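N5-carboxyaminoimidazole ribonucleotide synthetase (Bacillus anthracis, PDB 3Q2O) probably catalyses the ATP-dependent carboxylation of aminoimidazole ribonucleotide to its N5-carboxy form, a step of purine biosynthesis. Local coordinates at residues V197-I202 / T209-V214; T257-M262 / E274-P279. All coordinates share one frame; numbering follows the deposited sequence.

Interaction 1: residues V197-I202 / T209-V214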
ATOM      1  N   VAL A 197     -18.609  16.964   6.903  1.00 19.00           N
ATOM      2  CA  VAL A 197     -17.214  16.615   7.152  1.00 17.90           C
ATOM      3  C   VAL A 197     -17.118  15.335   7.975  1.00 17.25           C
ATOM      4  O   VAL A 197     -18.082  14.948   8.655  1.00 16.75           O
ATOM      5  CB  VAL A 197     -16.407  17.772   7.856  1.00 17.26           C
ATOM      6  CG1 VAL A 197     -16.385  19.050   6.990  1.00 17.47           C
ATOM      7  CG2 VAL A 197     -16.928  18.057   9.279  1.00 17.44           C
ATOM      8  N   SER A 198     -15.959  14.681   7.909  1.00 16.39           N
ATOM      9  CA  SER A 198     -15.716  13.513   8.736  1.00 16.12           C
ATOM     10  C   SER A 198     -14.278  13.442   9.199  1.00 16.28           C
ATOM     11  O   SER A 198     -13.372  14.000   8.570  1.00 15.80           O
ATOM     12  CB  SER A 198     -16.137  12.208   8.037  1.00 16.32           C
ATOM     13  OG  SER A 198     -15.268  11.897   6.959  1.00 17.39           O
ATOM     14  N   VAL A 199     -14.086  12.761  10.327  1.00 16.20           N
ATOM     15  CA  VAL A 199     -12.775  12.548  10.899  1.00 16.31           C
ATOM     16  C   VAL A 199     -12.671  11.078  11.248  1.00 16.87           C
ATOM     17  O   VAL A 199     -13.588  10.509  11.859  1.00 16.19           O
ATOM     18  CB  VAL A 199     -12.576  13.381  12.196  1.00 17.28           C
ATOM     19  CG1 VAL A 199     -11.249  13.029  12.858  1.00 16.90           C
ATOM     20  CG2 VAL A 199     -12.655  14.880  11.910  1.00 17.54           C
ATOM     21  N   ILE A 200     -11.561  10.462  10.848  1.00 16.95           N
ATOM     22  CA  ILE A 200     -11.250   9.101  11.252  1.00 17.39           C
ATOM     23  C   ILE A 200     -10.351   9.145  12.495  1.00 17.32           C
ATOM     24  O   ILE A 200      -9.285   9.775  12.474  1.00 17.62           O
ATOM     25  CB  ILE A 200     -10.521   8.312  10.110  1.00 17.16           C
ATOM     26  CG1 ILE A 200     -11.277   8.389   8.766  1.00 18.53           C
ATOM     27  CG2 ILE A 200     -10.243   6.864  10.533  1.00 17.93           C
ATOM     28  CD1 ILE A 200     -12.655   7.754   8.748  1.00 16.18           C
ATOM     29  N   VAL A 201     -10.782   8.495  13.577  1.00 17.60           N
ATOM     30  CA  VAL A 201      -9.956   8.392  14.784  1.00 18.18           C
ATOM     31  C   VAL A 201      -9.560   6.947  15.050  1.00 17.07           C
ATOM     32  O   VAL A 201     -10.347   6.025  14.858  1.00 17.17           O
ATOM     33  CB  VAL A 201     -10.597   9.055  16.067  1.00 18.60           C
ATOM     34  CG1 VAL A 201     -10.655  10.543  15.909  1.00 22.50           C
ATOM     35  CG2 VAL A 201     -12.005   8.548  16.334  1.00 21.30           C
ATOM     36  N   ILE A 202      -8.321   6.761  15.481  1.00 16.88           N
ATOM     37  CA  ILE A 202      -7.788   5.430  15.755  1.00 16.62           C
ATOM     38  C   ILE A 202      -7.386   5.364  17.222  1.00 17.00           C
ATOM     39  O   ILE A 202      -6.783   6.312  17.750  1.00 16.94           O
ATOM     40  CB  ILE A 202      -6.514   5.143  14.917  1.00 16.60           C
ATOM     41  CG1 ILE A 202      -6.703   5.533  13.437  1.00 17.11           C
ATOM     42  CG2 ILE A 202      -6.018   3.665  15.137  1.00 14.98           C
ATOM     43  CD1 ILE A 202      -7.788   4.719  12.699  1.00 17.42           C
ATOM     44  N   THR A 209      -3.752   6.968  20.730  1.00 19.64           N
ATOM     45  CA  THR A 209      -4.713   7.540  19.795  1.00 19.58           C
ATOM     46  C   THR A 209      -4.031   8.316  18.682  1.00 19.77           C
ATOM     47  O   THR A 209      -2.982   8.944  18.888  1.00 20.09           O
ATOM     48  CB  THR A 209      -5.741   8.473  20.488  1.00 20.14           C
ATOM     49  OG1 THR A 209      -5.050   9.570  21.096  1.00 20.93           O
ATOM     50  CG2 THR A 209      -6.531   7.721  21.560  1.00 18.95           C
ATOM     51  N   LYS A 210      -4.619   8.244  17.492  1.00 18.92           N
ATOM     52  CA  LYS A 210      -4.214   9.082  16.376  1.00 18.58           C
ATOM     53  C   LYS A 210      -5.488   9.560  15.721  1.00 18.44           C
ATOM     54  O   LYS A 210      -6.497   8.842  15.719  1.00 18.05           O
ATOM     55  CB  LYS A 210      -3.361   8.299  15.365  1.00 18.35           C
ATOM     56  CG  LYS A 210      -1.998   7.818  15.877  1.00 18.44           C
ATOM     57  CD  LYS A 210      -0.990   8.960  16.046  1.00 20.52           C
ATOM     58  CE  LYS A 210       0.269   8.436  16.730  1.00 22.85           C
ATOM     59  NZ  LYS A 210       1.253   9.530  16.960  1.00 26.07           N
ATOM     60  N   VAL A 211      -5.441  10.767  15.165  1.00 17.97           N
ATOM     61  CA  VAL A 211      -6.576  11.328  14.455  1.00 17.71           C
ATOM     62  C   VAL A 211      -6.112  11.765  13.065  1.00 17.78           C
ATOM     63  O   VAL A 211      -5.077  12.432  12.921  1.00 17.91           O
ATOM     64  CB  VAL A 211      -7.163  12.552  15.187  1.00 17.99           C
ATOM     65  CG1 VAL A 211      -8.459  13.013  14.523  1.00 16.47           C
ATOM     66  CG2 VAL A 211      -7.419  12.233  16.644  1.00 18.51           C
ATOM     67  N   PHE A 212      -6.890  11.391  12.056  1.00 16.87           N
ATOM     68  CA  PHE A 212      -6.655  11.815  10.687  1.00 16.99           C
ATOM     69  C   PHE A 212      -7.193  13.225  10.421  1.00 17.50           C
ATOM     70  O   PHE A 212      -8.025  13.726  11.187  1.00 17.36           O
ATOM     71  CB  PHE A 212      -7.300  10.802   9.724  1.00 15.90           C
ATOM     72  CG  PHE A 212      -6.494   9.555   9.537  1.00 14.38           C
ATOM     73  CD1 PHE A 212      -6.840   8.376  10.196  1.00 12.87           C
ATOM     74  CD2 PHE A 212      -5.405   9.547   8.671  1.00 13.06           C
ATOM     75  CE1 PHE A 212      -6.097   7.198  10.001  1.00 15.05           C
ATOM     76  CE2 PHE A 212      -4.651   8.376   8.475  1.00 13.60           C
ATOM     77  CZ  PHE A 212      -4.998   7.207   9.130  1.00 13.71           C
ATOM     78  N   PRO A 213      -6.723  13.874   9.334  1.00 17.97           N
ATOM     79  CA  PRO A 213      -7.220  15.234   9.004  1.00 18.62           C
ATOM     80  C   PRO A 213      -8.718  15.257   8.733  1.00 18.45           C
ATOM     81  O   PRO A 213      -9.290  14.230   8.373  1.00 19.21           O
ATOM     82  CB  PRO A 213      -6.465  15.594   7.712  1.00 18.77           C
ATOM     83  CG  PRO A 213      -5.258  14.701   7.699  1.00 19.02           C
ATOM     84  CD  PRO A 213      -5.644  13.438   8.429  1.00 18.11           C
ATOM     85  N   VAL A 214      -9.349  16.421   8.892  1.00 18.83           N
ATOM     86  CA  VAL A 214     -10.767  16.553   8.549  1.00 18.67           C
ATOM     87  C   VAL A 214     -10.982  16.448   7.033  1.00 18.65           C
ATOM     88  O   VAL A 214     -10.292  17.117   6.248  1.00 18.84           O
ATOM     89  CB  VAL A 214     -11.384  17.883   9.059  1.00 18.98           C
ATOM     90  CG1 VAL A 214     -12.884  17.873   8.837  1.00 17.47           C
ATOM     91  CG2 VAL A 214     -11.059  18.108  10.538  1.00 19.42           C
TER
HETATM   92  O   HOH W   1     -10.300  11.687   8.418  1.00 17.87           O
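V199, V201 and V211 meet on one face of an antiparallel beta hairpin in the large antiparallel sheet to which the ATP-grasp region contributes, while I200, I202 and F212 meet on the other. Backbone hydrogen bonds define the pairing. I202 and K210 form a hydrogen-bonded pair, with I202 N reaching K210 O at 2.8 Å and K210 N returning to I202 O; one step further on, F212 N points almost straight at I200 O (2.9 Å, 173° at the hydrogen).

The apolar contacts divide by face. With its CG1 anti to the backbone N (chi1 -173°), V211 drives that methyl against V199 CG1 at 3.2 Å, tighter than ordinary van der Waals contact, and sets it 3.6 Å from V201 CG1. Helix 235-251 covers this side, A245 touching both V199 and V201. On the opposite face F212 CD1 lies 3.7 Å from I200 CB, and I202 CG1 approaches CE1 obliquely at 3.9 Å; I200 O sits at the ring's edge, in its plane. Q297 of helix 294-303 touches both I202 and F212.

Beyond F212 direct pairing lapses at P213, which has no N-H to offer. V214 still packs its two methyls against V197 and V199, but F212 O is buried without a partner. A water links the two strands here, accepting from I200 N at 3.0 Å and donating to P213 O at 2.7 Å.

Interaction 2: residues T257-M262 / E274-P279; sequences TLAVEM and ELAPRP. With MG (magnesium ion), chain C.
L275, in a non-hydrogen-bonded pair with V260 across an antiparallel hairpin at the edge of the large sheet to which the ATP-grasp region contributes, binds a magnesium ion through its backbone carbonyl: L275 O lies 2.1 Å from the metal, and four waters complete the modelled shell. One of these waters donates to E274 OE2 at 2.5 Å, making that carboxylate a second-shell group. E274 has its CG between the backbone N and the carbonyl carbon (chi1 56°), and its extended chain runs alongside that of E261. The carboxylate planes stand 76° apart, with E261 OE1 3.9 Å from E274 OE2. A further water donates to E261 OE1, and R113 forms a salt bridge with E274 OE1. Neither carboxylate coordinates this ion, but the two glutamates resemble the acidic pair that binds the nucleotide's metal in ATP-grasp enzymes.

A259 and A276 form a hydrogen-bonded pair, A259 N lying 2.9 Å from A276 O, whereas the bond from E274 N to E261 O is weak. Away from the metal, V260 CG1 meets L275 CD2 at 3.8 Å.

The strand then leaves the sheet through an inverse gamma turn centred on P277. T257 CG2 lies 3.6 Å from P279 N. The R278 guanidinium lays one face over A276 CB; its NE forms a salt bridge with E84, while NH1 donates to P279 O at 3.0 Å.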
ATOM      1  N   THR A 257     -11.017   1.475  14.870  1.00 16.78           N
ATOM      2  CA  THR A 257     -11.237   2.600  13.969  1.00 16.43           C
ATOM      3  C   THR A 257     -12.630   3.153  14.215  1.00 16.35           C
ATOM      4  O   THR A 257     -13.585   2.380  14.382  1.00 15.98           O
ATOM      5  CB  THR A 257     -11.091   2.167  12.470  1.00 16.22           C
ATOM      6  OG1 THR A 257      -9.833   1.513  12.284  1.00 16.37           O
ATOM      7  CG2 THR A 257     -11.160   3.387  11.528  1.00 16.41           C
ATOM      8  N   LEU A 258     -12.748   4.484  14.263  1.00 16.26           N
ATOM      9  CA  LEU A 258     -14.051   5.152  14.330  1.00 16.35           C
ATOM     10  C   LEU A 258     -14.136   6.320  13.331  1.00 16.53           C
ATOM     11  O   LEU A 258     -13.348   7.278  13.397  1.00 17.04           O
ATOM     12  CB  LEU A 258     -14.344   5.653  15.762  1.00 16.43           C
ATOM     13  CG  LEU A 258     -15.710   6.298  16.051  1.00 16.62           C
ATOM     14  CD1 LEU A 258     -16.857   5.281  15.934  1.00 16.09           C
ATOM     15  CD2 LEU A 258     -15.709   6.996  17.434  1.00 16.35           C
ATOM     16  N   ALA A 259     -15.091   6.238  12.409  1.00 16.22           N
ATOM     17  CA  ALA A 259     -15.373   7.363  11.522  1.00 16.39           C
ATOM     18  C   ALA A 259     -16.463   8.221  12.145  1.00 16.11           C
ATOM     19  O   ALA A 259     -17.535   7.708  12.474  1.00 16.37           O
ATOM     20  CB  ALA A 259     -15.824   6.863  10.163  1.00 16.18           C
ATOM     21  N   VAL A 260     -16.199   9.513  12.306  1.00 15.72           N
ATOM     22  CA  VAL A 260     -17.194  10.422  12.881  1.00 16.06           C
ATOM     23  C   VAL A 260     -17.648  11.387  11.803  1.00 16.56           C
ATOM     24  O   VAL A 260     -16.877  12.275  11.394  1.00 17.17           O
ATOM     25  CB  VAL A 260     -16.633  11.232  14.093  1.00 16.05           C
ATOM     26  CG1 VAL A 260     -17.779  11.960  14.842  1.00 16.49           C
ATOM     27  CG2 VAL A 260     -15.875  10.319  15.044  1.00 15.88           C
ATOM     28  N   GLU A 261     -18.877  11.200  11.326  1.00 16.66           N
ATOM     29  CA  GLU A 261     -19.441  12.082  10.307  1.00 17.34           C
ATOM     30  C   GLU A 261     -20.210  13.197  10.984  1.00 17.32           C
ATOM     31  O   GLU A 261     -20.888  12.970  11.990  1.00 16.55           O
ATOM     32  CB  GLU A 261     -20.352  11.318   9.346  1.00 17.32           C
ATOM     33  CG  GLU A 261     -19.624  10.230   8.561  1.00 19.72           C
ATOM     34  CD  GLU A 261     -20.504   9.612   7.495  1.00 22.36           C
ATOM     35  OE1 GLU A 261     -21.125   8.563   7.764  1.00 23.99           O
ATOM     36  OE2 GLU A 261     -20.588  10.187   6.390  1.00 23.99           O
ATOM     37  N   MET A 262     -20.089  14.392  10.408  1.00 17.79           N
ATOM     38  CA  MET A 262     -20.513  15.638  11.045  1.00 18.61           C
ATOM     39  C   MET A 262     -21.099  16.594  10.025  1.00 18.62           C
ATOM     40  O   MET A 262     -20.874  16.434   8.823  1.00 18.57           O
ATOM     41  CB  MET A 262     -19.307  16.323  11.707  1.00 18.43           C
ATOM     42  CG  MET A 262     -18.626  15.497  12.809  1.00 21.26           C
ATOM     43  SD  MET A 262     -17.085  16.280  13.299  1.00 24.49           S
ATOM     44  CE  MET A 262     -16.336  15.060  14.360  1.00 26.31           C
ATOM     45  N   GLU A 274     -23.404  10.785  12.332  1.00 20.13           N
ATOM     46  CA  GLU A 274     -23.391   9.356  12.629  1.00 20.28           C
ATOM     47  C   GLU A 274     -21.976   8.771  12.700  1.00 19.62           C
ATOM     48  O   GLU A 274     -21.009   9.387  12.239  1.00 20.04           O
ATOM     49  CB  GLU A 274     -24.288   8.573  11.653  1.00 20.70           C
ATOM     50  CG  GLU A 274     -23.970   8.769  10.183  1.00 23.59           C
ATOM     51  CD  GLU A 274     -24.914   7.986   9.291  1.00 27.42           C
ATOM     52  OE1 GLU A 274     -26.074   8.415   9.093  1.00 30.22           O
ATOM     53  OE2 GLU A 274     -24.498   6.935   8.782  1.00 30.13           O
ATOM     54  N   LEU A 275     -21.882   7.584  13.293  1.00 18.91           N
ATOM     55  CA  LEU A 275     -20.623   6.919  13.598  1.00 18.39           C
ATOM     56  C   LEU A 275     -20.519   5.609  12.820  1.00 18.62           C
ATOM     57  O   LEU A 275     -21.528   4.934  12.610  1.00 18.34           O
ATOM     58  CB  LEU A 275     -20.550   6.606  15.102  1.00 18.39           C
ATOM     59  CG  LEU A 275     -20.757   7.771  16.077  1.00 19.12           C
ATOM     60  CD1 LEU A 275     -20.604   7.338  17.544  1.00 18.29           C
ATOM     61  CD2 LEU A 275     -19.794   8.890  15.770  1.00 17.77           C
ATOM     62  N   ALA A 276     -19.311   5.260  12.389  1.00 17.76           N
ATOM     63  CA  ALA A 276     -19.069   3.914  11.855  1.00 18.31           C
ATOM     64  C   ALA A 276     -17.858   3.344  12.559  1.00 17.76           C
ATOM     65  O   ALA A 276     -16.769   3.905  12.467  1.00 17.96           O
ATOM     66  CB  ALA A 276     -18.876   3.931  10.329  1.00 17.59           C
ATOM     67  N   PRO A 277     -18.046   2.246  13.305  1.00 17.86           N
ATOM     68  CA  PRO A 277     -16.942   1.671  14.068  1.00 17.17           C
ATOM     69  C   PRO A 277     -16.082   0.733  13.212  1.00 17.17           C
ATOM     70  O   PRO A 277     -15.930  -0.445  13.512  1.00 16.67           O
ATOM     71  CB  PRO A 277     -17.656   0.928  15.199  1.00 17.55           C
ATOM     72  CG  PRO A 277     -18.976   0.530  14.591  1.00 17.81           C
ATOM     73  CD  PRO A 277     -19.325   1.557  13.558  1.00 17.82           C
ATOM     74  N   ARG A 278     -15.520   1.291  12.147  1.00 17.33           N
ATOM     75  CA  ARG A 278     -14.724   0.544  11.167  1.00 16.71           C
ATOM     76  C   ARG A 278     -14.078   1.561  10.251  1.00 16.47           C
ATOM     77  O   ARG A 278     -14.482   2.721  10.258  1.00 16.40           O
ATOM     78  CB  ARG A 278     -15.624  -0.379  10.319  1.00 16.36           C
ATOM     79  CG  ARG A 278     -16.889   0.290   9.807  1.00 18.06           C
ATOM     80  CD  ARG A 278     -17.565  -0.511   8.679  1.00 20.30           C
ATOM     81  NE  ARG A 278     -18.825   0.128   8.272  1.00 21.02           N
ATOM     82  CZ  ARG A 278     -18.924   1.169   7.445  1.00 20.95           C
ATOM     83  NH1 ARG A 278     -17.841   1.729   6.901  1.00 21.06           N
ATOM     84  NH2 ARG A 278     -20.118   1.654   7.153  1.00 20.22           N
ATOM     85  N   PRO A 279     -13.095   1.122   9.438  1.00 16.78           N
ATOM     86  CA  PRO A 279     -12.675   1.919   8.300  1.00 17.26           C
ATOM     87  C   PRO A 279     -13.908   2.293   7.489  1.00 17.49           C
ATOM     88  O   PRO A 279     -14.867   1.502   7.401  1.00 17.35           O
ATOM     89  CB  PRO A 279     -11.811   0.944   7.495  1.00 17.69           C
ATOM     90  CG  PRO A 279     -11.202   0.056   8.532  1.00 17.58           C
ATOM     91  CD  PRO A 279     -12.322  -0.127   9.553  1.00 16.36           C
TER
HETATM   92 MG    MG C 384     -22.869   4.094  11.214  1.00 33.77          MG
HETATM   93  O   HOH W   2     -20.505   7.234  10.030  1.00 32.34           O
HETATM   94  O   HOH W   3     -22.739   5.577   9.964  1.00 24.37           O
HETATM   95  O   HOH W   4     -21.893   2.657  10.080  1.00 24.34           O
HETATM   96  O   HOH W   5     -23.196   2.462  12.550  1.00 37.69           O
HETATM   97  O   HOH W   6     -24.396   4.726  12.735  1.00 25.39           O

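Both contacts are buried hairpins of one antiparallel sheet, with interaction 2 nearer the middle of the chain and at the sheet's edge. Strands 195-203 and 256-264 are neighbours, so the two are stitched together by backbone bonds: M262 N lies 2.7 Å from V197 O, and V260 N 2.8 Å from V199 O. Helix 235-251 packs on a common aliphatic face, A245 touching V199, V201 and V260. Their other faces differ. In 197-202/209-214 it is largely hydrophobic, closed by helix 294-303, with K210 reaching E309 near the partly exposed end; in 257-262/274-279 it carries glutamates, waters and magnesium. I200 CD1 packs on A259 CB where the two faces adjoin.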